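Local coordinates for uncharacterized protein (Desulfovibrio piger ATCC 29098, PDB 4Z48) that is of unknown function but, as a LolA-like protein related to outer-membrane lipoprotein-sorting proteins, may bind a lipid or another hydrophobic ligand, at residues D118-D123 with L189-F194; Q125-V130 with L151-K156; W169-K172 with R177-A180; F195-K200 with T206-R211. All coordinates share one frame; numbering follows the deposited sequence.

Interaction 1 of 4, residues D118-D123 with L189-F194; sequences DLSNED and LVKKLF
K191 runs the end of its side chain past the backbone oxygen of D118, with CE 3.4 Å from D118 O, and drives its ammonium group into the turn formed by the residues that follow. Beyond CG the chain is extended, so that NZ reaches a loop whose backbone stays well clear of the strand. Three acceptors within 118-123 hold NZ: D118 O, with the donor tilted from the carbonyl plane, S120 OG, and D123 OD2. The last is a salt bridge, K191 NZ to D123 OD2 at 2.6 Å, made nearly along the C-O axis by side chains that come from opposite directions. D123 OD2 also takes the backbone N-H of S120 in a straight bond (S120 N to D123 OD2 2.8 Å, 180° at the hydrogen), entering from above the carboxylate plane. D123 N returns a bond to S120 O, closing a type I turn. D123 OD1 is bonded to Y163 OH, which also makes a weak hydrogen bond with K191 NZ, and S120 OG is hydrogen-bonded to Q162 OE1. The ion pair, with K191 buried, would probably favour the charged forms of both residues. On the strand, V190 and K191 both face Y182 in a classic beta bulge, and K191 leaves from it to tie a crossing loop to antiparallel strand 189-201, an arrangement consistent with the LolA-like fold.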
loop_
_atom_site.group_PDB
_atom_site.type_symbol
_atom_site.label_atom_id
_atom_site.label_comp_id
_atom_site.label_asym_id
_atom_site.label_seq_id
_atom_site.Cartn_x
_atom_site.Cartn_y
_atom_site.Cartn_z
ATOM N N ASP A 118 -1.092 -11.531 3.776
ATOM C CA ASP A 118 -2.481 -11.071 3.774
ATOM C C ASP A 118 -2.640 -9.828 2.915
ATOM O O ASP A 118 -3.762 -9.385 2.689
ATOM C CB ASP A 118 -2.973 -10.878 5.194
ATOM C CG ASP A 118 -3.096 -12.249 5.839
ATOM O OD1 ASP A 118 -4.053 -12.936 5.541
ATOM O OD2 ASP A 118 -2.128 -12.689 6.516
ATOM N N LEU A 119 -1.545 -9.358 2.317
ATOM C CA LEU A 119 -1.587 -8.270 1.327
ATOM C C LEU A 119 -1.749 -8.881 -0.071
ATOM O O LEU A 119 -1.159 -9.940 -0.324
ATOM C CB LEU A 119 -0.257 -7.493 1.373
ATOM C CG LEU A 119 0.004 -6.478 2.473
ATOM C CD1 LEU A 119 0.190 -7.144 3.834
ATOM C CD2 LEU A 119 1.309 -5.765 2.192
ATOM N N SER A 120 -2.504 -8.229 -0.973
ATOM C CA SER A 120 -2.621 -8.626 -2.367
ATOM C C SER A 120 -1.599 -7.854 -3.173
ATOM O O SER A 120 -1.093 -6.859 -2.670
ATOM C CB SER A 120 -4.024 -8.339 -2.886
ATOM O OG SER A 120 -4.995 -9.170 -2.272
ATOM N N ASN A 121 -1.320 -8.266 -4.429
ATOM C CA ASN A 121 -0.386 -7.523 -5.289
ATOM C C ASN A 121 -0.866 -6.066 -5.513
ATOM O O ASN A 121 -0.052 -5.137 -5.532
ATOM C CB ASN A 121 -0.209 -8.232 -6.640
ATOM C CG ASN A 121 0.477 -9.558 -6.518
ATOM O OD1 ASN A 121 1.365 -9.731 -5.694
ATOM N ND2 ASN A 121 0.051 -10.528 -7.315
ATOM N N GLU A 122 -2.183 -5.860 -5.601
ATOM C CA GLU A 122 -2.722 -4.512 -5.804
ATOM C C GLU A 122 -2.547 -3.622 -4.565
ATOM O O GLU A 122 -2.463 -2.423 -4.730
ATOM C CB GLU A 122 -4.190 -4.530 -6.247
ATOM C CG GLU A 122 -5.199 -4.966 -5.190
ATOM C CD GLU A 122 -6.642 -4.743 -5.623
ATOM O OE1 GLU A 122 -6.988 -3.614 -6.043
ATOM O OE2 GLU A 122 -7.429 -5.709 -5.533
ATOM N N ASP A 123 -2.429 -4.207 -3.359
ATOM C CA ASP A 123 -2.221 -3.461 -2.118
ATOM C C ASP A 123 -0.839 -2.782 -2.068
ATOM O O ASP A 123 -0.650 -1.862 -1.269
ATOM C CB ASP A 123 -2.398 -4.378 -0.904
ATOM C CG ASP A 123 -3.799 -4.930 -0.734
ATOM O OD1 ASP A 123 -4.756 -4.276 -1.177
ATOM O OD2 ASP A 123 -3.940 -5.997 -0.122
ATOM N N LEU A 189 -16.821 -8.543 4.340
ATOM C CA LEU A 189 -15.574 -8.040 4.932
ATOM C C LEU A 189 -14.417 -8.985 4.587
ATOM O O LEU A 189 -14.401 -10.128 5.050
ATOM C CB LEU A 189 -15.716 -7.892 6.453
ATOM C CG LEU A 189 -14.508 -7.308 7.188
ATOM C CD1 LEU A 189 -14.285 -5.847 6.812
ATOM C CD2 LEU A 189 -14.693 -7.428 8.676
ATOM N N VAL A 190 -13.496 -8.539 3.712
ATOM C CA VAL A 190 -12.404 -9.404 3.222
ATOM C C VAL A 190 -11.068 -9.103 3.958
ATOM O O VAL A 190 -10.239 -10.015 4.144
ATOM C CB VAL A 190 -12.252 -9.358 1.657
ATOM C CG1 VAL A 190 -11.834 -7.987 1.142
ATOM C CG2 VAL A 190 -11.280 -10.424 1.158
ATOM N N LYS A 191 -10.854 -7.837 4.365
ATOM C CA LYS A 191 -9.613 -7.498 5.054
ATOM C C LYS A 191 -9.831 -6.438 6.091
ATOM O O LYS A 191 -10.617 -5.488 5.884
ATOM C CB LYS A 191 -8.496 -7.018 4.091
ATOM C CG LYS A 191 -8.166 -7.867 2.943
ATOM C CD LYS A 191 -6.824 -7.497 2.400
ATOM C CE LYS A 191 -6.625 -8.372 1.219
ATOM N NZ LYS A 191 -5.345 -8.104 0.561
ATOM N N LYS A 192 -9.108 -6.574 7.209
ATOM C CA LYS A 192 -9.076 -5.578 8.293
ATOM C C LYS A 192 -7.626 -5.090 8.409
ATOM O O LYS A 192 -6.726 -5.905 8.574
ATOM C CB LYS A 192 -9.587 -6.143 9.648
ATOM C CG LYS A 192 -11.054 -6.534 9.690
ATOM C CD LYS A 192 -11.540 -6.579 11.146
ATOM C CE LYS A 192 -12.112 -7.922 11.563
ATOM N NZ LYS A 192 -12.824 -7.860 12.883
ATOM N N LEU A 193 -7.408 -3.782 8.261
ATOM C CA LEU A 193 -6.079 -3.178 8.344
ATOM C C LEU A 193 -5.975 -2.324 9.581
ATOM O O LEU A 193 -6.921 -1.610 9.920
ATOM C CB LEU A 193 -5.762 -2.341 7.110
ATOM C CG LEU A 193 -5.593 -3.056 5.758
ATOM C CD1 LEU A 193 -6.939 -3.539 5.207
ATOM C CD2 LEU A 193 -4.990 -2.094 4.738
ATOM N N PHE A 194 -4.830 -2.439 10.270
ATOM C CA PHE A 194 -4.494 -1.674 11.461
ATOM C C PHE A 194 -3.174 -1.021 11.214
ATOM O O PHE A 194 -2.174 -1.704 11.006
ATOM C CB PHE A 194 -4.438 -2.569 12.715
ATOM C CG PHE A 194 -5.712 -3.327 13.007
ATOM C CD1 PHE A 194 -5.950 -4.573 12.427
ATOM C CD2 PHE A 194 -6.691 -2.784 13.836
ATOM C CE1 PHE A 194 -7.117 -5.279 12.704
ATOM C CE2 PHE A 194 -7.865 -3.494 14.110
ATOM C CZ PHE A 194 -8.070 -4.736 13.534
#

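Interaction 2 of 4, residues Q125-V130 with L151-K156; sequences QNLDDV and LERTPK
A forked hydrogen bond from a buried arginine to a single backbone carbonyl joins the irregular loop 125-130 to strand 146-155. R153 presents the NH1-NH2 end of its guanidinium to L127 O, with NH1 at 2.8 Å from L127 O and NH2 at 3.1 Å from it. The oxygen lies in the guanidinium plane. The NH1 bond is the straighter of the two, 156° at the hydrogen against 138° for NH2. R153 CG sits between the backbone N and the carbonyl carbon (chi1 79°), and from there the chain runs extended to NE, long enough to span the gap to the loop. L127 crosses the arginine at about a right angle and brings CD1 to 3.5 Å from R153 NH2. Just before it, N126 OD1 accepts from D128 N in an Asx turn, which shapes the backbone beside the gripped carbonyl. R153 NE is taken by Q166 OE1, fixing the rotation of the group. R177 lies close by, and its salt bridge to D128 probably eases the proximity of two positive charges. Y133 adds a cation-pi contact to R153, strand 163-171 borders the arginine through Q166 and Q168, and helix 8-20 packs on the flanking residues V130 and L151.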
loop_
_atom_site.group_PDB
_atom_site.type_symbol
_atom_site.label_atom_id
_atom_site.label_comp_id
_atom_site.label_asym_id
_atom_site.label_seq_id
_atom_site.Cartn_x
_atom_site.Cartn_y
_atom_site.Cartn_z
ATOM N N GLN A 125 0.572 -1.125 -4.688
ATOM C CA GLN A 125 0.563 0.134 -5.465
ATOM C C GLN A 125 0.138 1.347 -4.591
ATOM O O GLN A 125 -0.167 1.173 -3.407
ATOM C CB GLN A 125 -0.382 0.018 -6.660
ATOM C CG GLN A 125 -0.052 -1.144 -7.591
ATOM C CD GLN A 125 -1.248 -1.605 -8.385
ATOM O OE1 GLN A 125 -2.415 -1.300 -8.084
ATOM N NE2 GLN A 125 -0.981 -2.403 -9.390
ATOM N N ASN A 126 0.077 2.571 -5.203
ATOM C CA ASN A 126 -0.295 3.850 -4.572
ATOM C C ASN A 126 -1.614 3.719 -3.814
ATOM O O ASN A 126 -2.655 3.426 -4.413
ATOM C CB ASN A 126 -0.387 4.964 -5.636
ATOM C CG ASN A 126 -0.612 6.385 -5.146
ATOM O OD1 ASN A 126 -0.740 6.679 -3.951
ATOM N ND2 ASN A 126 -0.683 7.316 -6.085
ATOM N N LEU A 127 -1.549 3.903 -2.483
ATOM C CA LEU A 127 -2.705 3.816 -1.584
ATOM C C LEU A 127 -3.575 5.098 -1.650
ATOM O O LEU A 127 -4.738 5.053 -1.236
ATOM C CB LEU A 127 -2.224 3.541 -0.130
ATOM C CG LEU A 127 -3.251 3.315 1.011
ATOM C CD1 LEU A 127 -4.227 2.198 0.711
ATOM C CD2 LEU A 127 -2.546 3.015 2.321
ATOM N N ASP A 128 -3.038 6.216 -2.200
ATOM C CA ASP A 128 -3.773 7.472 -2.216
ATOM C C ASP A 128 -3.963 8.068 -3.636
ATOM O O ASP A 128 -3.750 9.269 -3.833
ATOM C CB ASP A 128 -3.088 8.478 -1.267
ATOM C CG ASP A 128 -3.215 8.105 0.205
ATOM O OD1 ASP A 128 -4.318 8.293 0.778
ATOM O OD2 ASP A 128 -2.214 7.615 0.782
ATOM N N ASP A 129 -4.421 7.242 -4.600
ATOM C CA ASP A 129 -4.729 7.678 -5.970
ATOM C C ASP A 129 -6.161 8.239 -5.949
ATOM O O ASP A 129 -7.116 7.532 -6.271
ATOM C CB ASP A 129 -4.562 6.507 -6.955
ATOM C CG ASP A 129 -4.230 6.924 -8.379
ATOM O OD1 ASP A 129 -4.957 7.774 -8.936
ATOM O OD2 ASP A 129 -3.269 6.361 -8.953
ATOM N N VAL A 130 -6.291 9.506 -5.475
ATOM C CA VAL A 130 -7.521 10.248 -5.174
ATOM C C VAL A 130 -8.607 10.114 -6.275
ATOM O O VAL A 130 -9.781 9.882 -5.945
ATOM C CB VAL A 130 -7.238 11.745 -4.841
ATOM C CG1 VAL A 130 -8.511 12.567 -4.778
ATOM C CG2 VAL A 130 -6.484 11.879 -3.518
ATOM N N LEU A 151 -14.018 7.881 6.620
ATOM C CA LEU A 151 -14.032 8.161 5.187
ATOM C C LEU A 151 -14.236 6.903 4.401
ATOM O O LEU A 151 -13.369 6.011 4.437
ATOM C CB LEU A 151 -12.686 8.815 4.743
ATOM C CG LEU A 151 -12.614 9.261 3.260
ATOM C CD1 LEU A 151 -13.687 10.316 2.943
ATOM C CD2 LEU A 151 -11.244 9.832 2.931
ATOM N N GLU A 152 -15.364 6.810 3.702
ATOM C CA GLU A 152 -15.633 5.675 2.833
ATOM C C GLU A 152 -15.179 6.022 1.443
ATOM O O GLU A 152 -15.411 7.155 0.991
ATOM C CB GLU A 152 -17.127 5.307 2.811
ATOM C CG GLU A 152 -17.671 4.752 4.117
ATOM C CD GLU A 152 -19.020 4.055 4.033
ATOM O OE1 GLU A 152 -19.502 3.789 2.905
ATOM O OE2 GLU A 152 -19.582 3.740 5.107
ATOM N N ARG A 153 -14.550 5.075 0.758
ATOM C CA ARG A 153 -14.168 5.282 -0.634
ATOM C C ARG A 153 -14.583 4.057 -1.442
ATOM O O ARG A 153 -14.448 2.942 -0.970
ATOM C CB ARG A 153 -12.684 5.658 -0.801
ATOM C CG ARG A 153 -11.672 4.552 -0.728
ATOM C CD ARG A 153 -10.299 5.089 -1.022
ATOM N NE ARG A 153 -9.310 4.023 -0.916
ATOM C CZ ARG A 153 -7.997 4.205 -0.973
ATOM N NH1 ARG A 153 -7.495 5.428 -1.106
ATOM N NH2 ARG A 153 -7.175 3.174 -0.864
ATOM N N THR A 154 -15.203 4.294 -2.596
ATOM C CA THR A 154 -15.706 3.264 -3.495
ATOM C C THR A 154 -14.947 3.414 -4.802
ATOM O O THR A 154 -14.854 4.534 -5.304
ATOM C CB THR A 154 -17.246 3.410 -3.662
ATOM O OG1 THR A 154 -17.860 3.334 -2.385
ATOM C CG2 THR A 154 -17.852 2.317 -4.506
ATOM N N PRO A 155 -14.428 2.327 -5.404
ATOM C CA PRO A 155 -13.732 2.491 -6.678
ATOM C C PRO A 155 -14.695 2.947 -7.759
ATOM O O PRO A 155 -15.855 2.500 -7.810
ATOM C CB PRO A 155 -13.181 1.089 -6.975
ATOM C CG PRO A 155 -14.086 0.154 -6.231
ATOM C CD PRO A 155 -14.430 0.915 -4.968
ATOM N N LYS A 156 -14.225 3.866 -8.599
ATOM C CA LYS A 156 -14.998 4.343 -9.755
ATOM C C LYS A 156 -15.258 3.181 -10.704
ATOM O O LYS A 156 -14.439 2.253 -10.785
ATOM C CB LYS A 156 -14.226 5.453 -10.486
ATOM C CG LYS A 156 -14.173 6.746 -9.703
ATOM C CD LYS A 156 -13.742 7.903 -10.561
ATOM C CE LYS A 156 -13.815 9.205 -9.791
ATOM N NZ LYS A 156 -13.116 10.287 -10.527
#

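Interaction 3 of 4, residues W169-K172 with R177-A180; sequences WVRK and RLRA
W169 and R179 cross on one face of a beta hairpin, where strand 163-171 turns back into strand 177-184 and a classic bulge sets L178 and R179 both opposite W169. The guanidinium of R179 lies over one face of the indole in a cation-pi contact, with CZ 3.9 Å from the centroid of the six-membered ring and 14° off its normal. The two planes stand 51° apart, and the NE-NH2 side of the group is turned down to the ring, NH2 3.2 Å from W169 CE2 and NE beside CD2 and CE3. A bend at chi3 (73°) folds the arginine back over the ring, and its CG also packs on CE3. The indole N-H is engaged by E141 of strand 133-143, which holds the ring in place and may reinforce the attraction for the arginine. Beneath the pair, W169 N bonds to R179 O at 2.8 Å. W169 O takes the N-H of L178 in an almost straight bond and that of R179 only weakly, both bulge residues sharing the one carbonyl. The side chain of R177 leaves on the other face with V170, toward Q168 and D128. At the turn end L178 and R171 cross at about a right angle, L178 CD1 lying 3.7 Å from R171 NH2. A water bridges the two segments, accepting from R171 NE at 3.0 Å and donating to R177 O at 2.7 Å.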
loop_
_atom_site.group_PDB
_atom_site.type_symbol
_atom_site.label_atom_id
_atom_site.label_comp_id
_atom_site.label_asym_id
_atom_site.label_seq_id
_atom_site.Cartn_x
_atom_site.Cartn_y
_atom_site.Cartn_z
ATOM N N TRP A 169 -10.648 4.886 8.841
ATOM C CA TRP A 169 -10.610 5.752 10.024
ATOM C C TRP A 169 -9.329 6.542 9.894
ATOM O O TRP A 169 -8.253 5.961 9.990
ATOM C CB TRP A 169 -10.670 4.920 11.319
ATOM C CG TRP A 169 -12.045 4.419 11.622
ATOM C CD1 TRP A 169 -12.953 4.984 12.473
ATOM C CD2 TRP A 169 -12.696 3.293 11.026
ATOM N NE1 TRP A 169 -14.118 4.248 12.475
ATOM C CE2 TRP A 169 -13.996 3.220 11.578
ATOM C CE3 TRP A 169 -12.306 2.329 10.075
ATOM C CZ2 TRP A 169 -14.895 2.203 11.242
ATOM C CZ3 TRP A 169 -13.203 1.324 9.735
ATOM C CH2 TRP A 169 -14.478 1.262 10.315
ATOM N N VAL A 170 -9.429 7.874 9.675
ATOM C CA VAL A 170 -8.277 8.743 9.407
ATOM C C VAL A 170 -8.001 9.684 10.587
ATOM O O VAL A 170 -8.880 10.431 10.996
ATOM C CB VAL A 170 -8.515 9.539 8.087
ATOM C CG1 VAL A 170 -7.338 10.466 7.770
ATOM C CG2 VAL A 170 -8.804 8.597 6.909
ATOM N N ARG A 171 -6.758 9.664 11.110
ATOM C CA ARG A 171 -6.369 10.540 12.227
ATOM C C ARG A 171 -6.514 11.977 11.835
ATOM O O ARG A 171 -6.014 12.374 10.780
ATOM C CB ARG A 171 -4.929 10.284 12.662
ATOM C CG ARG A 171 -4.669 8.883 13.151
ATOM C CD ARG A 171 -3.187 8.676 13.227
ATOM N NE ARG A 171 -2.801 7.565 14.100
ATOM C CZ ARG A 171 -2.519 7.694 15.394
ATOM N NH1 ARG A 171 -2.601 8.885 15.984
ATOM N NH2 ARG A 171 -2.168 6.633 16.111
ATOM N N LYS A 172 -7.254 12.760 12.652
ATOM C CA LYS A 172 -7.492 14.170 12.361
ATOM C C LYS A 172 -6.200 14.994 12.384
ATOM O O LYS A 172 -6.048 15.914 11.584
ATOM C CB LYS A 172 -8.521 14.769 13.344
ATOM C CG LYS A 172 -9.914 14.185 13.160
ATOM C CD LYS A 172 -11.012 15.258 13.214
ATOM C CE LYS A 172 -11.274 15.833 14.580
ATOM N NZ LYS A 172 -12.185 17.005 14.474
ATOM N N ARG A 177 -4.062 7.027 7.999
ATOM C CA ARG A 177 -5.074 6.038 8.388
ATOM C C ARG A 177 -4.671 5.412 9.724
ATOM O O ARG A 177 -3.475 5.191 9.949
ATOM C CB ARG A 177 -5.146 4.913 7.331
ATOM C CG ARG A 177 -5.630 5.376 5.968
ATOM C CD ARG A 177 -5.356 4.343 4.855
ATOM N NE ARG A 177 -6.030 4.806 3.617
ATOM C CZ ARG A 177 -5.508 5.679 2.753
ATOM N NH1 ARG A 177 -4.286 6.164 2.940
ATOM N NH2 ARG A 177 -6.199 6.065 1.690
ATOM N N LEU A 178 -5.655 5.122 10.582
ATOM C CA LEU A 178 -5.487 4.391 11.818
ATOM C C LEU A 178 -6.000 2.961 11.613
ATOM O O LEU A 178 -5.387 2.014 12.076
ATOM C CB LEU A 178 -6.220 5.104 12.969
ATOM C CG LEU A 178 -6.271 4.423 14.334
ATOM C CD1 LEU A 178 -4.922 4.425 15.002
ATOM C CD2 LEU A 178 -7.256 5.124 15.240
ATOM N N ARG A 179 -7.072 2.800 10.849
ATOM C CA ARG A 179 -7.708 1.526 10.605
ATOM C C ARG A 179 -8.458 1.603 9.276
ATOM O O ARG A 179 -8.851 2.704 8.833
ATOM C CB ARG A 179 -8.663 1.224 11.802
ATOM C CG ARG A 179 -9.723 0.130 11.624
ATOM C CD ARG A 179 -10.497 -0.166 12.908
ATOM N NE ARG A 179 -11.446 0.902 13.262
ATOM C CZ ARG A 179 -12.478 0.758 14.092
ATOM N NH1 ARG A 179 -12.724 -0.414 14.665
ATOM N NH2 ARG A 179 -13.274 1.786 14.356
ATOM N N ALA A 180 -8.638 0.454 8.625
ATOM C CA ALA A 180 -9.476 0.386 7.424
ATOM C C ALA A 180 -10.080 -1.003 7.262
ATOM O O ALA A 180 -9.463 -2.021 7.615
ATOM C CB ALA A 180 -8.732 0.801 6.167
HETATM O O HOH W 1 -1.800 5.625 11.997
#

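Interaction 4 of 4, residues F195-K200 with T206-R211; sequences FSRQEK and TVTQMR
T208 OG1 stands between two charged side chains of the facing strand, donating to E199 OE2 at 2.6 Å and accepting from R197 NE at 2.8 Å. The carboxylate uses its anti lone pair. R197 grips T208 side-on, its NH2 bonding to the backbone T208 O from above the carbonyl plane, while Q209 CB covers one face of the guanidinium. A bend at chi3 (55°) turns the guanidinium across to T208. Between R197 NE and E199 OE2, 3.5 Å apart, there is charge attraction alone, since the oxygen lies well out of the guanidinium plane. One residue before R197, S196 OG donates to Q209 OE1 at 2.6 Å, in the carbonyl plane and on a lone pair, and a water donates to the same oxygen. The strands are the arms of an antiparallel hairpin, whose segments 195-200 and 206-211 run at 145° to each other. T206 and E199 form a hydrogen-bonded pair, and a beta bulge between R197 and Q198 shifts the register by one. F195 packs against V207, whose CG2 meets F195 CD2 at 3.8 Å, and against the selenomethionine M210 in a Met-aromatic contact: CE makes a CH-pi contact over the ring, 3.6 Å from F195 CE2, while SE stands obliquely to it. Behind this shell, D224 of strand 219-230 accepts from Q209 NE2, W225 packs against M210, and A180 touches F195.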
loop_
_atom_site.group_PDB
_atom_site.type_symbol
_atom_site.label_atom_id
_atom_site.label_comp_id
_atom_site.label_asym_id
_atom_site.label_seq_id
_atom_site.Cartn_x
_atom_site.Cartn_y
_atom_site.Cartn_z
ATOM N N PHE A 195 -3.162 0.302 11.206
ATOM C CA PHE A 195 -1.970 1.103 11.005
ATOM C C PHE A 195 -1.550 1.431 12.454
ATOM O O PHE A 195 -1.903 2.464 13.008
ATOM C CB PHE A 195 -2.333 2.300 10.080
ATOM C CG PHE A 195 -2.934 1.928 8.731
ATOM C CD1 PHE A 195 -4.299 1.643 8.606
ATOM C CD2 PHE A 195 -2.157 1.941 7.576
ATOM C CE1 PHE A 195 -4.866 1.303 7.358
ATOM C CE2 PHE A 195 -2.727 1.625 6.324
ATOM C CZ PHE A 195 -4.073 1.279 6.230
ATOM N N SER A 196 -0.922 0.444 13.103
ATOM C CA SER A 196 -0.633 0.370 14.531
ATOM C C SER A 196 0.516 1.265 15.036
ATOM O O SER A 196 0.735 1.347 16.259
ATOM C CB SER A 196 -0.378 -1.076 14.940
ATOM O OG SER A 196 0.602 -1.708 14.117
ATOM N N ARG A 197 1.249 1.912 14.131
ATOM C CA ARG A 197 2.342 2.807 14.512
ATOM C C ARG A 197 2.583 3.866 13.444
ATOM O O ARG A 197 2.676 3.554 12.261
ATOM C CB ARG A 197 3.648 2.049 14.813
ATOM C CG ARG A 197 4.739 2.966 15.429
ATOM C CD ARG A 197 6.031 2.223 15.776
ATOM N NE ARG A 197 6.596 1.483 14.631
ATOM C CZ ARG A 197 7.409 0.434 14.743
ATOM N NH1 ARG A 197 7.667 -0.086 15.934
ATOM N NH2 ARG A 197 7.912 -0.147 13.654
ATOM N N GLN A 198 2.688 5.129 13.891
ATOM C CA GLN A 198 3.007 6.251 13.046
ATOM C C GLN A 198 4.188 6.978 13.653
ATOM O O GLN A 198 4.330 7.045 14.879
ATOM C CB GLN A 198 1.777 7.188 12.802
ATOM C CG GLN A 198 1.146 7.774 14.071
ATOM C CD GLN A 198 0.397 9.067 13.799
ATOM O OE1 GLN A 198 -0.057 9.345 12.670
ATOM N NE2 GLN A 198 0.174 9.846 14.845
ATOM N N GLU A 199 5.061 7.501 12.804
ATOM C CA GLU A 199 6.279 8.194 13.248
ATOM C C GLU A 199 6.537 9.356 12.331
ATOM O O GLU A 199 6.288 9.243 11.137
ATOM C CB GLU A 199 7.495 7.242 13.229
ATOM C CG GLU A 199 7.527 6.203 14.334
ATOM C CD GLU A 199 8.712 5.274 14.185
ATOM O OE1 GLU A 199 9.812 5.659 14.624
ATOM O OE2 GLU A 199 8.564 4.195 13.573
ATOM N N LYS A 200 7.049 10.458 12.870
ATOM C CA LYS A 200 7.348 11.608 12.027
ATOM C C LYS A 200 8.798 11.427 11.585
ATOM O O LYS A 200 9.717 11.492 12.412
ATOM C CB LYS A 200 7.095 12.923 12.767
ATOM C CG LYS A 200 6.968 14.115 11.868
ATOM C CD LYS A 200 6.693 15.322 12.766
ATOM C CE LYS A 200 6.540 16.607 12.021
ATOM N NZ LYS A 200 6.165 17.704 12.961
ATOM N N THR A 206 4.545 9.116 8.930
ATOM C CA THR A 206 4.602 7.881 8.147
ATOM C C THR A 206 4.112 6.693 8.967
ATOM O O THR A 206 4.460 6.579 10.146
ATOM C CB THR A 206 6.082 7.654 7.719
ATOM O OG1 THR A 206 6.600 8.834 7.111
ATOM C CG2 THR A 206 6.266 6.453 6.747
ATOM N N VAL A 207 3.354 5.786 8.332
ATOM C CA VAL A 207 2.932 4.520 8.962
ATOM C C VAL A 207 4.169 3.655 8.969
ATOM O O VAL A 207 4.809 3.526 7.918
ATOM C CB VAL A 207 1.717 3.843 8.238
ATOM C CG1 VAL A 207 1.537 2.397 8.699
ATOM C CG2 VAL A 207 0.415 4.648 8.464
ATOM N N THR A 208 4.538 3.067 10.133
ATOM C CA THR A 208 5.744 2.244 10.204
ATOM C C THR A 208 5.457 0.893 10.805
ATOM O O THR A 208 6.375 0.114 11.025
ATOM C CB THR A 208 6.886 2.954 10.993
ATOM O OG1 THR A 208 6.509 3.137 12.351
ATOM C CG2 THR A 208 7.333 4.257 10.367
ATOM N N GLN A 209 4.180 0.585 11.042
ATOM C CA GLN A 209 3.805 -0.738 11.504
ATOM C C GLN A 209 2.361 -0.980 11.079
ATOM O O GLN A 209 1.534 -0.072 11.126
ATOM C CB GLN A 209 4.017 -0.909 13.006
ATOM C CG GLN A 209 3.787 -2.349 13.477
ATOM C CD GLN A 209 3.740 -2.418 14.980
ATOM O OE1 GLN A 209 2.736 -2.054 15.612
ATOM N NE2 GLN A 209 4.798 -2.936 15.588
HETATM N N MSE A 210 2.092 -2.189 10.608
HETATM C CA MSE A 210 0.771 -2.571 10.139
HETATM C C MSE A 210 0.410 -3.992 10.506
HETATM O O MSE A 210 1.260 -4.883 10.454
HETATM C CB MSE A 210 0.747 -2.474 8.623
HETATM C CG MSE A 210 0.427 -1.121 8.059
HETATM SE SE MSE A 210 0.037 -1.540 6.213
HETATM C CE MSE A 210 -1.844 -1.857 6.416
ATOM N N ARG A 211 -0.860 -4.218 10.823
ATOM C CA ARG A 211 -1.402 -5.568 10.985
ATOM C C ARG A 211 -2.510 -5.703 9.915
ATOM O O ARG A 211 -3.369 -4.821 9.795
ATOM C CB ARG A 211 -1.880 -5.829 12.433
ATOM C CG ARG A 211 -2.483 -7.218 12.612
ATOM C CD ARG A 211 -3.048 -7.318 13.997
ATOM N NE ARG A 211 -3.784 -8.556 14.184
ATOM C CZ ARG A 211 -3.356 -9.600 14.884
ATOM N NH1 ARG A 211 -2.168 -9.569 15.482
ATOM N NH2 ARG A 211 -4.110 -10.684 14.994
HETATM O O HOH W 2 2.977 -0.599 17.872
#

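In the fold
Interactions 3, 1 and 4 lie on successive neighbouring strands, 1 and 4 sharing strand 189-201: L193 N lies 2.8 Å from A180 O, F194 N 2.8 Å from R211 O, and L178 O 2.9 Å from F195 N, all probable hydrogen bonds. Interactions 1 and 2 draw on consecutive parts of the same loop, with centres about 13 Å apart, and fix it to strands 189-201 and 146-155. The salt bridge from D128 OD1 to R177 NH1, 3.0 Å, links interaction 2 to interaction 3. Interactions 2 and 4, whose centres are about 19 Å apart, touch only loosely, L127 CD2 to F195 CE2 at 4.2 Å.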